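Local coordinates for caspase recruitment domain-containing protein 19 (Homo sapiens, PDB 4FH0) that associates with BCL10 through its caspase recruitment domain and helps to inhibit BCL10-induced activation of NF-kappa-B, at residues L34-Y39 / Q79-A84. The protein carries 2 engineered substitutions. Sequence-based numbering, arbitrary orientation.
Sequences LQLNRY and QEFYRA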
loop_
_atom_site.group_PDB
_atom_site.type_symbol
_atom_site.label_atom_id
_atom_site.label_comp_id
_atom_site.label_asym_id
_atom_site.label_seq_id
_atom_site.Cartn_x
_atom_site.Cartn_y
_atom_site.Cartn_z
ATOM N N LEU A 34 -3.224 -6.778 5.449
ATOM C CA LEU A 34 -2.952 -7.737 6.515
ATOM C C LEU A 34 -1.475 -7.777 6.885
ATOM O O LEU A 34 -1.125 -7.818 8.059
ATOM C CB LEU A 34 -3.460 -9.105 6.142
ATOM C CG LEU A 34 -4.985 -9.128 6.220
ATOM C CD1 LEU A 34 -5.471 -10.476 5.783
ATOM C CD2 LEU A 34 -5.466 -8.813 7.626
ATOM N N GLN A 35 -0.613 -7.720 5.886
ATOM C CA GLN A 35 0.821 -7.679 6.115
ATOM C C GLN A 35 1.214 -6.468 6.966
ATOM O O GLN A 35 2.087 -6.560 7.818
ATOM C CB GLN A 35 1.541 -7.610 4.775
ATOM C CG GLN A 35 2.989 -7.911 4.864
ATOM C CD GLN A 35 3.195 -9.343 5.286
ATOM O OE1 GLN A 35 2.509 -10.256 4.811
ATOM N NE2 GLN A 35 4.101 -9.542 6.189
ATOM N N LEU A 36 0.548 -5.341 6.726
ATOM C CA LEU A 36 0.835 -4.114 7.446
ATOM C C LEU A 36 0.149 -4.053 8.822
ATOM O O LEU A 36 0.419 -3.141 9.602
ATOM C CB LEU A 36 0.390 -2.926 6.617
ATOM C CG LEU A 36 1.105 -2.730 5.297
ATOM C CD1 LEU A 36 0.427 -1.616 4.480
ATOM C CD2 LEU A 36 2.588 -2.431 5.550
ATOM N N ASN A 37 -0.729 -5.012 9.118
ATOM C CA ASN A 37 -1.480 -5.015 10.371
ATOM C C ASN A 37 -1.047 -6.086 11.369
ATOM O O ASN A 37 -1.047 -5.847 12.575
ATOM C CB ASN A 37 -2.970 -5.205 10.055
ATOM C CG ASN A 37 -3.795 -5.526 11.282
ATOM O OD1 ASN A 37 -4.187 -6.661 11.481
ATOM N ND2 ASN A 37 -4.076 -4.526 12.099
ATOM N N ARG A 38 -0.641 -7.246 10.866
ATOM C CA ARG A 38 -0.517 -8.424 11.718
ATOM C C ARG A 38 0.841 -8.665 12.345
ATOM O O ARG A 38 0.959 -9.555 13.206
ATOM C CB ARG A 38 -0.922 -9.671 10.940
ATOM C CG ARG A 38 -2.385 -9.754 10.643
ATOM C CD ARG A 38 -3.195 -10.116 11.858
ATOM N NE ARG A 38 -2.970 -11.507 12.234
ATOM C CZ ARG A 38 -3.674 -12.148 13.166
ATOM N NH1 ARG A 38 -4.603 -11.508 13.858
ATOM N NH2 ARG A 38 -3.443 -13.418 13.422
ATOM N N TYR A 39 1.840 -7.987 12.011
ATOM C CA TYR A 39 3.209 -8.219 12.370
ATOM C C TYR A 39 3.880 -7.007 13.063
ATOM O O TYR A 39 3.225 -6.242 13.738
ATOM C CB TYR A 39 3.940 -8.769 11.114
ATOM C CG TYR A 39 3.218 -9.920 10.485
ATOM C CD1 TYR A 39 3.129 -11.130 11.095
ATOM C CD2 TYR A 39 2.580 -9.797 9.331
ATOM C CE1 TYR A 39 2.446 -12.155 10.544
ATOM C CE2 TYR A 39 1.893 -10.831 8.779
ATOM C CZ TYR A 39 1.838 -12.026 9.404
ATOM O OH TYR A 39 1.126 -13.036 8.899
ATOM N N GLN A 79 8.607 2.010 3.659
ATOM C CA GLN A 79 9.463 0.843 3.459
ATOM C C GLN A 79 8.689 -0.462 3.650
ATOM O O GLN A 79 8.793 -1.382 2.834
ATOM C CB GLN A 79 10.646 0.900 4.423
ATOM C CG GLN A 79 11.574 -0.287 4.269
ATOM C CD GLN A 79 12.888 -0.140 5.031
ATOM O OE1 GLN A 79 13.046 0.722 5.897
ATOM N NE2 GLN A 79 13.845 -0.984 4.694
ATOM N N GLU A 80 7.889 -0.537 4.709
ATOM C CA GLU A 80 7.108 -1.734 4.961
ATOM C C GLU A 80 6.091 -1.961 3.857
ATOM O O GLU A 80 5.829 -3.099 3.491
ATOM C CB GLU A 80 6.435 -1.664 6.336
ATOM C CG GLU A 80 7.420 -1.640 7.490
ATOM C CD GLU A 80 8.260 -2.912 7.591
ATOM O OE1 GLU A 80 7.809 -3.997 7.163
ATOM O OE2 GLU A 80 9.381 -2.824 8.116
ATOM N N PHE A 81 5.505 -0.891 3.332
ATOM C CA PHE A 81 4.591 -1.042 2.218
ATOM C C PHE A 81 5.292 -1.707 1.032
ATOM O O PHE A 81 4.738 -2.606 0.409
ATOM C CB PHE A 81 3.989 0.296 1.791
ATOM C CG PHE A 81 3.196 0.188 0.539
ATOM C CD1 PHE A 81 1.911 -0.329 0.556
ATOM C CD2 PHE A 81 3.742 0.576 -0.669
ATOM C CE1 PHE A 81 1.181 -0.446 -0.630
ATOM C CE2 PHE A 81 3.033 0.415 -1.841
ATOM C CZ PHE A 81 1.748 -0.079 -1.823
ATOM N N TYR A 82 6.502 -1.258 0.689
ATOM C CA TYR A 82 7.205 -1.858 -0.442
ATOM C C TYR A 82 7.494 -3.326 -0.203
ATOM O O TYR A 82 7.424 -4.127 -1.129
ATOM C CB TYR A 82 8.473 -1.098 -0.798
ATOM C CG TYR A 82 8.158 0.114 -1.655
ATOM C CD1 TYR A 82 7.964 1.365 -1.099
ATOM C CD2 TYR A 82 8.021 -0.005 -3.023
ATOM C CE1 TYR A 82 7.649 2.454 -1.892
ATOM C CE2 TYR A 82 7.725 1.088 -3.822
ATOM C CZ TYR A 82 7.525 2.310 -3.261
ATOM O OH TYR A 82 7.189 3.406 -4.042
ATOM N N ARG A 83 7.819 -3.694 1.028
ATOM C CA ARG A 83 8.027 -5.098 1.315
ATOM C C ARG A 83 6.724 -5.877 1.134
ATOM O O ARG A 83 6.707 -6.955 0.539
ATOM C CB ARG A 83 8.588 -5.310 2.717
ATOM C CG ARG A 83 8.675 -6.815 3.040
ATOM C CD ARG A 83 9.618 -7.093 4.181
ATOM N NE ARG A 83 9.481 -8.448 4.729
ATOM C CZ ARG A 83 8.638 -8.765 5.708
ATOM N NH1 ARG A 83 7.848 -7.834 6.232
ATOM N NH2 ARG A 83 8.579 -10.000 6.171
ATOM N N ALA A 84 5.614 -5.329 1.610
ATOM C CA ALA A 84 4.323 -5.994 1.472
ATOM C C ALA A 84 3.928 -6.145 0.007
ATOM O O ALA A 84 3.336 -7.152 -0.411
ATOM C CB ALA A 84 3.245 -5.212 2.244
#
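Gln35 and Leu36 straddle the methyl of Ala84, where helix 26-37 packs against helix 75-88 in the helical bundle of the CARD. The aliphatic part of Gln35 does the touching, its CG lying 3.8 Å from Ala84 CB. Consistent with the small alanine side chain, the CA atoms of Gln35 and Ala84 are 6.1 Å apart. Leu36 reaches over with both methyls: CD2 rests against Glu80 CB and 3.9 Å from the backbone O of Glu80. Its CD1 meets the edge of the Phe81 ring, near its plane, 4.4 Å from Phe81 CD1. The same ring also packs against Leu11, Leu18, Ile32 and Leu70, with the engineered Met67.

At the more exposed side of the contact, Gln35 carries CG anti to its own N (chi1 -165°) and then bends at chi2, which brings NE2 to 4.1 Å from Arg83 NH1. Both are donors, and the pair is a loose crossing, amide and guanidinium planes 88° apart. Within helix 75-88, Arg83 NH1 forms a long salt bridge to Glu80 OE1 (3.9 Å). The two segments thus share apolar packing without a hydrogen bond, but just beyond them His88 NE2 hydrogen-bonds Gln35 OE1, linking the same two helices and helping to fix the amide.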